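Local coordinates for protein serpin B3 (PDB 4ZK3) that probably inhibits target proteases by the serpin mechanism and, in this form, makes up the compact, aggregating Pso p27 linked to psoriasis, at residues Gln117-Ala122 with Ser315-Ser320; Pro285-Glu290 with Gly385-Pro390; Met12-Gln17 with Val56-Gln61. One frame throughout, in Å; residues are numbered along the deposited sequence.

All three contacts lie within one serpin fold. Interaction 3 closes first along the chain, joining helix 4-19 to the end of helix 47-57. Interactions 1 and 2 follow with their segments alternating, and their centres lie 41 Å apart on opposite sides of the molecule's centre. Interaction 1 packs helix 117-127 on the short helix 315-318, while interaction 2 packs strand 276-294 against strand 380-387 through side chains. Interaction 3 comes within about 4 Å of interaction 2 (nearest atoms) and about 12 Å of interaction 1. Strand 340-351 pairs with both 174-185 and 325-336, consistent with a reactive-centre loop inserted into sheet A, as in relaxed serpins.

Interaction 1. Residues Gln117-Ala122 with Ser315-Ser320; sequences QEYLDA and SGMTGS
The Y119 ring carries M317 on one face: CG of the methionine stands 3.8 Å from the ring centroid and only 12° off the normal, a CH-pi contact almost over the centre. The sulfur reaches the same ring obliquely, with M317 SD 4.8 Å from the Y119 centroid, which adds a Met-aromatic component. The G316 carbonyl O meets the ring obliquely and comes 3.2 Å from Y119 CB. The two long side chains run side by side in the same direction, and the extended M317 chain carries CE alongside the phenol, 3.6 Å from Y119 OH. This is helix-to-helix packing at one end of the serpin fold, where helix 117-127 meets the weakly bonded helix 315-318. A backbone hydrogen bond between M317 and L116 lies just ahead of the longer helix. Both side chains also rest on strand 174-185, Y119 on L176 and M317 on L174. The hydroxyl of Y119 is buried and satisfied by the carbonyl O of M40, which fixes the polar end of the ring while the methionine covers its face. On the outer side of helix 117-127, Q117 NE2 donates to D121 OD1 at 3.1 Å, meeting the carboxylate from above its plane.

Interaction 2. Residues Pro285-Glu290 with Gly385-Pro390; sequences PRFKVE and GRFSSP
F387 meets F287, V289 and P285, and the ring pair is the heart of it. The two phenyl centroids are 4.7 Å apart with planes at 35°, an oblique pairing in which the two side chains point opposite ways and overlap alongside. One face of F387 receives F287 CG, displaced toward the rim, and F287 CB packs 3.6 Å from F387 CE1. F287 reaches this place with its ring between the backbone N and the carbonyl carbon (chi1 68°).

The aliphatic contacts are lighter. V289 CG2 sits at the edge of the F387 ring, in its plane, 3.9 Å from F387 CD1, while P285 CG approaches obliquely at 4.4 Å from F387 CE2.

Further aromatic rings adjoin the pair: F371 is edge-to-face with F287, F200 edge-to-face with F387, and F369 also meets F387. The backbones hydrogen-bond elsewhere, F287 and V289 to strand 325-336 and R386 to I27, so between these two segments it is side chains that meet, in the core where, as in other serpins, sheets A and B pack together. With four buried apolar residues and no polar partner between them, the fit rests on shape and burial, and the adjoining aromatic rings rather than polar bonds probably set the tilt.

Interaction 3. Residues Met12-Gln17 with Val56-Gln61; sequences MFDLFQ and VLHFDQ
H58 reaches across from the end of helix 47-57 to D14 on helix 4-19. It is the C-prime residue of a Schellman motif: its positive phi turns the chain out of the helix, while its own backbone N-H and that of F59 still bond back to carbonyls of the last turn. From the backbone, H58 CB points toward helix 4-19, and with CG anti to the carbonyl carbon the imidazole is carried toward D14. On one side of the ring H58 ND1 donates to Q61 OE1 at 3.0 Å; the amide oxygen lies in the imidazole plane, although the donor sits well above the amide's own plane. H58 CD2 and H58 CE1 flank the far end, respectively 3.4 and 3.5 Å from D14 OD2. Between them H58 NE2, the tip, gives a short, nearly straight bond to D14 OD2, 2.5 Å long with 167° at the hydrogen. With both ring nitrogens modelled as donors, the ring may be a protonated imidazolium, in keeping with the low pH of the crystals. Bonds from both nitrogens should hold the ring's rotation. K10, also on helix 4-19, touches H58 and Q61 nearby. The carboxylate and imidazole planes stand 44° apart, and D14 OD2 accepts on its syn side, with H58 NE2 only 20° out of the carboxylate plane.

Interaction 1. Residues Gln117-Ala122 with Ser315-Ser320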
loop_
_atom_site.group_PDB
_atom_site.type_symbol
_atom_site.label_atom_id
_atom_site.label_comp_id
_atom_site.label_asym_id
_atom_site.label_seq_id
_atom_site.Cartn_x
_atom_site.Cartn_y
_atom_site.Cartn_z
ATOM N N GLN A 117 -3.469 -8.009 -28.712
ATOM C CA GLN A 117 -4.741 -7.348 -28.486
ATOM C C GLN A 117 -5.448 -7.980 -27.317
ATOM O O GLN A 117 -6.000 -7.313 -26.445
ATOM C CB GLN A 117 -5.620 -7.409 -29.714
ATOM C CG GLN A 117 -6.838 -6.497 -29.616
ATOM C CD GLN A 117 -6.402 -5.025 -29.481
ATOM O OE1 GLN A 117 -5.497 -4.592 -30.155
ATOM N NE2 GLN A 117 -7.016 -4.306 -28.599
ATOM N N GLU A 118 -5.379 -9.297 -27.280
ATOM C CA GLU A 118 -5.820 -10.065 -26.126
ATOM C C GLU A 118 -5.334 -9.458 -24.782
ATOM O O GLU A 118 -6.106 -9.310 -23.879
ATOM C CB GLU A 118 -5.280 -11.500 -26.245
ATOM C CG GLU A 118 -6.124 -12.558 -25.574
ATOM C CD GLU A 118 -5.388 -13.911 -25.491
ATOM O OE1 GLU A 118 -4.297 -14.097 -26.108
ATOM O OE2 GLU A 118 -5.897 -14.790 -24.768
ATOM N N TYR A 119 -4.051 -9.160 -24.674
ATOM C CA TYR A 119 -3.472 -8.658 -23.419
ATOM C C TYR A 119 -4.021 -7.265 -23.097
ATOM O O TYR A 119 -4.495 -7.028 -21.969
ATOM C CB TYR A 119 -1.941 -8.677 -23.466
ATOM C CG TYR A 119 -1.313 -8.149 -22.210
ATOM C CD1 TYR A 119 -1.556 -8.757 -20.989
ATOM C CD2 TYR A 119 -0.538 -6.961 -22.223
ATOM C CE1 TYR A 119 -1.011 -8.257 -19.838
ATOM C CE2 TYR A 119 0.009 -6.460 -21.063
ATOM C CZ TYR A 119 -0.245 -7.093 -19.875
ATOM O OH TYR A 119 0.254 -6.588 -18.706
ATOM N N LEU A 120 -4.023 -6.388 -24.102
ATOM C CA LEU A 120 -4.637 -5.060 -23.980
ATOM C C LEU A 120 -6.088 -5.095 -23.593
ATOM O O LEU A 120 -6.474 -4.353 -22.689
ATOM C CB LEU A 120 -4.468 -4.213 -25.234
ATOM C CG LEU A 120 -3.020 -4.039 -25.720
ATOM C CD1 LEU A 120 -3.009 -3.305 -27.092
ATOM C CD2 LEU A 120 -2.167 -3.372 -24.669
ATOM N N ASP A 121 -6.900 -5.942 -24.220
ATOM C CA ASP A 121 -8.292 -6.068 -23.802
ATOM C C ASP A 121 -8.421 -6.541 -22.380
ATOM O O ASP A 121 -9.270 -6.036 -21.621
ATOM C CB ASP A 121 -9.106 -6.991 -24.738
ATOM C CG ASP A 121 -9.143 -6.470 -26.139
ATOM O OD1 ASP A 121 -8.952 -5.261 -26.357
ATOM O OD2 ASP A 121 -9.307 -7.284 -27.044
ATOM N N ALA A 122 -7.559 -7.466 -21.970
ATOM C CA ALA A 122 -7.698 -8.031 -20.651
ATOM C C ALA A 122 -7.331 -7.018 -19.518
ATOM O O ALA A 122 -8.037 -6.938 -18.478
ATOM C CB ALA A 122 -6.859 -9.290 -20.522
ATOM N N SER A 315 4.833 -14.291 -22.531
ATOM C CA SER A 315 4.423 -14.418 -23.920
ATOM C C SER A 315 2.957 -14.083 -24.075
ATOM O O SER A 315 2.456 -13.883 -25.213
ATOM C CB SER A 315 4.697 -15.851 -24.419
ATOM O OG SER A 315 3.929 -16.806 -23.725
ATOM N N GLY A 316 2.232 -14.034 -22.950
ATOM C CA GLY A 316 0.835 -13.543 -22.982
ATOM C C GLY A 316 0.699 -12.026 -23.249
ATOM O O GLY A 316 -0.403 -11.502 -23.538
ATOM N N MET A 317 1.813 -11.327 -23.161
ATOM C CA MET A 317 1.830 -9.872 -23.444
ATOM C C MET A 317 2.002 -9.608 -24.930
ATOM O O MET A 317 1.433 -8.641 -25.450
ATOM C CB MET A 317 2.948 -9.190 -22.700
ATOM C CG MET A 317 2.695 -9.079 -21.208
ATOM S SD MET A 317 3.974 -8.146 -20.369
ATOM C CE MET A 317 3.467 -8.159 -18.670
ATOM N N THR A 318 2.817 -10.450 -25.585
ATOM C CA THR A 318 3.307 -10.196 -26.930
ATOM C C THR A 318 2.967 -11.276 -27.936
ATOM O O THR A 318 2.890 -10.982 -29.106
ATOM C CB THR A 318 4.839 -9.983 -26.905
ATOM O OG1 THR A 318 5.455 -11.001 -26.107
ATOM C CG2 THR A 318 5.194 -8.612 -26.255
ATOM N N GLY A 319 2.719 -12.505 -27.501
ATOM C CA GLY A 319 2.588 -13.644 -28.413
ATOM C C GLY A 319 3.848 -14.508 -28.503
ATOM O O GLY A 319 3.867 -15.532 -29.187
ATOM N N SER A 320 4.923 -14.119 -27.850
ATOM C CA SER A 320 6.101 -14.995 -27.826
ATOM C C SER A 320 6.944 -14.607 -26.645
ATOM O O SER A 320 6.815 -13.489 -26.129
ATOM C CB SER A 320 6.921 -14.828 -29.090
ATOM O OG SER A 320 7.569 -13.578 -29.057
#

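Interaction 2. Residues Pro285-Glu290 with Gly385-Pro390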
loop_
_atom_site.group_PDB
_atom_site.type_symbol
_atom_site.label_atom_id
_atom_site.label_comp_id
_atom_site.label_asym_id
_atom_site.label_seq_id
_atom_site.Cartn_x
_atom_site.Cartn_y
_atom_site.Cartn_z
ATOM N N PRO A 285 -0.195 11.701 17.308
ATOM C CA PRO A 285 0.671 12.760 16.789
ATOM C C PRO A 285 0.311 13.188 15.342
ATOM O O PRO A 285 -0.268 12.421 14.566
ATOM C CB PRO A 285 2.048 12.148 16.856
ATOM C CG PRO A 285 1.783 10.660 16.716
ATOM C CD PRO A 285 0.485 10.412 17.394
ATOM N N ARG A 286 0.594 14.443 15.025
ATOM C CA ARG A 286 0.634 14.905 13.646
ATOM C C ARG A 286 1.871 14.259 13.160
ATOM O O ARG A 286 2.887 14.285 13.866
ATOM C CB ARG A 286 0.850 16.421 13.570
ATOM C CG ARG A 286 -0.307 17.239 14.066
ATOM C CD ARG A 286 -0.102 18.773 13.954
ATOM N NE ARG A 286 0.510 19.176 12.703
ATOM C CZ ARG A 286 -0.109 19.688 11.640
ATOM N NH1 ARG A 286 -1.403 19.981 11.627
ATOM N NH2 ARG A 286 0.609 19.942 10.572
ATOM N N PHE A 287 1.804 13.594 12.012
ATOM C CA PHE A 287 2.987 12.954 11.468
ATOM C C PHE A 287 2.921 12.827 9.950
ATOM O O PHE A 287 1.832 12.858 9.346
ATOM C CB PHE A 287 3.281 11.578 12.123
ATOM C CG PHE A 287 2.265 10.465 11.813
ATOM C CD1 PHE A 287 2.437 9.624 10.716
ATOM C CD2 PHE A 287 1.259 10.200 12.662
ATOM C CE1 PHE A 287 1.573 8.548 10.509
ATOM C CE2 PHE A 287 0.372 9.175 12.461
ATOM C CZ PHE A 287 0.514 8.340 11.370
ATOM N N LYS A 288 4.085 12.622 9.367
ATOM C CA LYS A 288 4.233 12.450 7.933
ATOM C C LYS A 288 5.231 11.370 7.685
ATOM O O LYS A 288 6.323 11.403 8.252
ATOM C CB LYS A 288 4.740 13.756 7.348
ATOM C CG LYS A 288 5.058 13.745 5.857
ATOM C CD LYS A 288 5.515 15.102 5.364
ATOM C CE LYS A 288 4.344 16.064 5.316
ATOM N NZ LYS A 288 4.788 17.405 4.856
ATOM N N VAL A 289 4.884 10.385 6.876
ATOM C CA VAL A 289 5.831 9.375 6.502
ATOM C C VAL A 289 5.938 9.286 4.963
ATOM O O VAL A 289 4.915 9.174 4.267
ATOM C CB VAL A 289 5.419 8.014 7.081
ATOM C CG1 VAL A 289 6.282 6.884 6.537
ATOM C CG2 VAL A 289 5.457 8.028 8.609
ATOM N N GLU A 290 7.178 9.204 4.465
ATOM C CA GLU A 290 7.450 9.072 3.077
ATOM C C GLU A 290 8.485 7.998 2.887
ATOM O O GLU A 290 9.566 8.092 3.428
ATOM C CB GLU A 290 7.937 10.411 2.567
ATOM C CG GLU A 290 6.980 11.536 2.869
ATOM C CD GLU A 290 7.350 12.828 2.138
ATOM O OE1 GLU A 290 7.548 13.850 2.814
ATOM O OE2 GLU A 290 7.370 12.825 0.873
ATOM N N GLY A 385 1.451 0.590 7.722
ATOM C CA GLY A 385 2.638 1.269 8.171
ATOM C C GLY A 385 3.043 1.074 9.592
ATOM O O GLY A 385 2.285 0.559 10.426
ATOM N N ARG A 386 4.283 1.467 9.853
ATOM C CA ARG A 386 4.822 1.515 11.201
ATOM C C ARG A 386 5.457 2.876 11.404
ATOM O O ARG A 386 6.263 3.344 10.548
ATOM C CB ARG A 386 5.915 0.474 11.423
ATOM C CG ARG A 386 6.637 0.706 12.767
ATOM C CD ARG A 386 7.716 -0.286 13.001
ATOM N NE ARG A 386 8.875 0.015 12.242
ATOM C CZ ARG A 386 9.830 -0.858 11.889
ATOM N NH1 ARG A 386 9.765 -2.152 12.162
ATOM N NH2 ARG A 386 10.882 -0.408 11.226
ATOM N N PHE A 387 5.024 3.540 12.456
ATOM C CA PHE A 387 5.613 4.817 12.883
ATOM C C PHE A 387 6.515 4.599 14.086
ATOM O O PHE A 387 6.022 4.368 15.172
ATOM C CB PHE A 387 4.524 5.771 13.316
ATOM C CG PHE A 387 5.022 7.185 13.535
ATOM C CD1 PHE A 387 5.470 7.947 12.461
ATOM C CD2 PHE A 387 5.076 7.730 14.833
ATOM C CE1 PHE A 387 5.923 9.241 12.664
ATOM C CE2 PHE A 387 5.504 9.033 15.033
ATOM C CZ PHE A 387 5.929 9.784 13.939
ATOM N N SER A 388 7.829 4.657 13.876
ATOM C CA SER A 388 8.826 4.411 14.893
ATOM C C SER A 388 9.429 5.687 15.444
ATOM O O SER A 388 9.888 5.710 16.583
ATOM C CB SER A 388 9.961 3.583 14.281
ATOM O OG SER A 388 9.457 2.312 13.860
ATOM N N SER A 389 9.532 6.716 14.602
ATOM C CA SER A 389 10.074 8.013 15.021
ATOM C C SER A 389 9.695 9.148 14.111
ATOM O O SER A 389 9.740 8.979 12.906
ATOM C CB SER A 389 11.604 7.977 15.024
ATOM O OG SER A 389 12.114 9.258 15.403
ATOM N N PRO A 390 9.420 10.336 14.679
ATOM C CA PRO A 390 9.495 11.492 13.790
ATOM C C PRO A 390 10.934 11.741 13.341
ATOM O O PRO A 390 11.901 11.153 13.829
ATOM C CB PRO A 390 8.984 12.658 14.645
ATOM C CG PRO A 390 9.223 12.243 16.044
ATOM C CD PRO A 390 9.323 10.732 16.091
ATOM O OXT PRO A 390 11.155 12.520 12.421
#

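Interaction 3. Residues Met12-Gln17 with Val56-Gln61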
loop_
_atom_site.group_PDB
_atom_site.type_symbol
_atom_site.label_atom_id
_atom_site.label_comp_id
_atom_site.label_asym_id
_atom_site.label_seq_id
_atom_site.Cartn_x
_atom_site.Cartn_y
_atom_site.Cartn_z
ATOM N N MET A 12 0.436 -8.565 2.104
ATOM C CA MET A 12 0.818 -7.397 2.927
ATOM C C MET A 12 1.760 -7.779 4.097
ATOM O O MET A 12 2.801 -7.145 4.286
ATOM C CB MET A 12 -0.436 -6.647 3.457
ATOM C CG MET A 12 -0.177 -5.418 4.381
ATOM S SD MET A 12 -1.712 -4.912 5.141
ATOM C CE MET A 12 -1.628 -5.967 6.595
ATOM N N PHE A 13 1.444 -8.826 4.860
ATOM C CA PHE A 13 2.366 -9.241 5.930
ATOM C C PHE A 13 3.670 -9.850 5.411
ATOM O O PHE A 13 4.748 -9.638 6.030
ATOM C CB PHE A 13 1.684 -10.159 6.919
ATOM C CG PHE A 13 0.767 -9.432 7.843
ATOM C CD1 PHE A 13 1.291 -8.565 8.782
ATOM C CD2 PHE A 13 -0.621 -9.556 7.735
ATOM C CE1 PHE A 13 0.455 -7.869 9.646
ATOM C CE2 PHE A 13 -1.467 -8.859 8.580
ATOM C CZ PHE A 13 -0.931 -8.006 9.541
ATOM N N ASP A 14 3.597 -10.565 4.282
ATOM C CA ASP A 14 4.794 -11.145 3.723
ATOM C C ASP A 14 5.694 -9.983 3.335
ATOM O O ASP A 14 6.935 -10.062 3.479
ATOM C CB ASP A 14 4.563 -12.026 2.513
ATOM C CG ASP A 14 3.667 -13.219 2.799
ATOM O OD1 ASP A 14 3.350 -13.538 3.967
ATOM O OD2 ASP A 14 3.231 -13.809 1.797
ATOM N N LEU A 15 5.101 -8.878 2.870
ATOM C CA LEU A 15 5.949 -7.719 2.537
ATOM C C LEU A 15 6.579 -7.133 3.757
ATOM O O LEU A 15 7.769 -6.785 3.736
ATOM C CB LEU A 15 5.204 -6.616 1.786
ATOM C CG LEU A 15 4.859 -6.947 0.341
ATOM C CD1 LEU A 15 3.829 -5.944 -0.193
ATOM C CD2 LEU A 15 5.985 -7.040 -0.627
ATOM N N PHE A 16 5.771 -6.960 4.778
ATOM C CA PHE A 16 6.183 -6.282 5.986
ATOM C C PHE A 16 7.446 -6.916 6.605
ATOM O O PHE A 16 8.346 -6.205 7.024
ATOM C CB PHE A 16 5.040 -6.256 6.993
ATOM C CG PHE A 16 5.350 -5.455 8.204
ATOM C CD1 PHE A 16 5.263 -4.090 8.187
ATOM C CD2 PHE A 16 5.805 -6.065 9.360
ATOM C CE1 PHE A 16 5.572 -3.341 9.300
ATOM C CE2 PHE A 16 6.120 -5.333 10.486
ATOM C CZ PHE A 16 6.029 -3.963 10.447
ATOM N N GLN A 17 7.471 -8.248 6.673
ATOM C CA GLN A 17 8.633 -9.021 7.219
ATOM C C GLN A 17 9.916 -8.751 6.431
ATOM O O GLN A 17 10.957 -8.583 7.004
ATOM C CB GLN A 17 8.297 -10.521 7.274
ATOM C CG GLN A 17 7.007 -10.904 8.017
ATOM C CD GLN A 17 6.994 -10.722 9.551
ATOM O OE1 GLN A 17 6.375 -11.523 10.268
ATOM N NE2 GLN A 17 7.623 -9.689 10.051
ATOM N N VAL A 56 3.092 -15.754 -4.698
ATOM C CA VAL A 56 3.519 -14.561 -3.977
ATOM C C VAL A 56 2.335 -13.692 -3.606
ATOM O O VAL A 56 2.278 -13.212 -2.484
ATOM C CB VAL A 56 4.544 -13.820 -4.820
ATOM C CG1 VAL A 56 4.726 -12.357 -4.399
ATOM C CG2 VAL A 56 5.871 -14.584 -4.766
ATOM N N LEU A 57 1.376 -13.503 -4.523
ATOM C CA LEU A 57 0.174 -12.680 -4.255
ATOM C C LEU A 57 -0.890 -13.382 -3.375
ATOM O O LEU A 57 -1.851 -12.740 -2.869
ATOM C CB LEU A 57 -0.450 -12.264 -5.561
ATOM C CG LEU A 57 0.437 -11.326 -6.395
ATOM C CD1 LEU A 57 -0.220 -11.098 -7.737
ATOM C CD2 LEU A 57 0.641 -10.012 -5.706
ATOM N N HIS A 58 -0.687 -14.693 -3.178
ATOM C CA HIS A 58 -1.637 -15.589 -2.489
ATOM C C HIS A 58 -2.935 -15.757 -3.336
ATOM O O HIS A 58 -3.950 -16.199 -2.840
ATOM C CB HIS A 58 -1.918 -15.192 -1.016
ATOM C CG HIS A 58 -0.717 -15.278 -0.086
ATOM N ND1 HIS A 58 -0.612 -16.231 0.901
ATOM C CD2 HIS A 58 0.393 -14.514 0.034
ATOM C CE1 HIS A 58 0.518 -16.072 1.574
ATOM N NE2 HIS A 58 1.150 -15.028 1.073
ATOM N N PHE A 59 -2.848 -15.467 -4.639
ATOM C CA PHE A 59 -3.975 -15.587 -5.569
ATOM C C PHE A 59 -4.257 -17.061 -5.819
ATOM O O PHE A 59 -5.332 -17.404 -6.293
ATOM C CB PHE A 59 -3.678 -14.909 -6.914
ATOM C CG PHE A 59 -3.970 -13.390 -6.968
ATOM C CD1 PHE A 59 -4.140 -12.626 -5.812
ATOM C CD2 PHE A 59 -4.023 -12.740 -8.212
ATOM C CE1 PHE A 59 -4.373 -11.263 -5.898
ATOM C CE2 PHE A 59 -4.267 -11.402 -8.308
ATOM C CZ PHE A 59 -4.451 -10.657 -7.144
ATOM N N ASP A 60 -3.312 -17.936 -5.499
ATOM C CA ASP A 60 -3.595 -19.361 -5.600
ATOM C C ASP A 60 -4.479 -19.907 -4.456
ATOM O O ASP A 60 -4.785 -21.106 -4.470
ATOM C CB ASP A 60 -2.308 -20.162 -5.735
ATOM C CG ASP A 60 -1.368 -20.031 -4.529
ATOM O OD1 ASP A 60 -1.644 -19.357 -3.501
ATOM O OD2 ASP A 60 -0.287 -20.603 -4.639
ATOM N N GLN A 61 -4.889 -19.038 -3.509
ATOM C CA GLN A 61 -5.671 -19.408 -2.337
ATOM C C GLN A 61 -7.042 -18.766 -2.343
ATOM O O GLN A 61 -7.734 -18.793 -1.318
ATOM C CB GLN A 61 -4.965 -18.977 -1.035
ATOM C CG GLN A 61 -3.518 -19.468 -0.897
ATOM C CD GLN A 61 -2.779 -18.973 0.367
ATOM O OE1 GLN A 61 -3.113 -17.956 0.965
ATOM N NE2 GLN A 61 -1.763 -19.730 0.786
#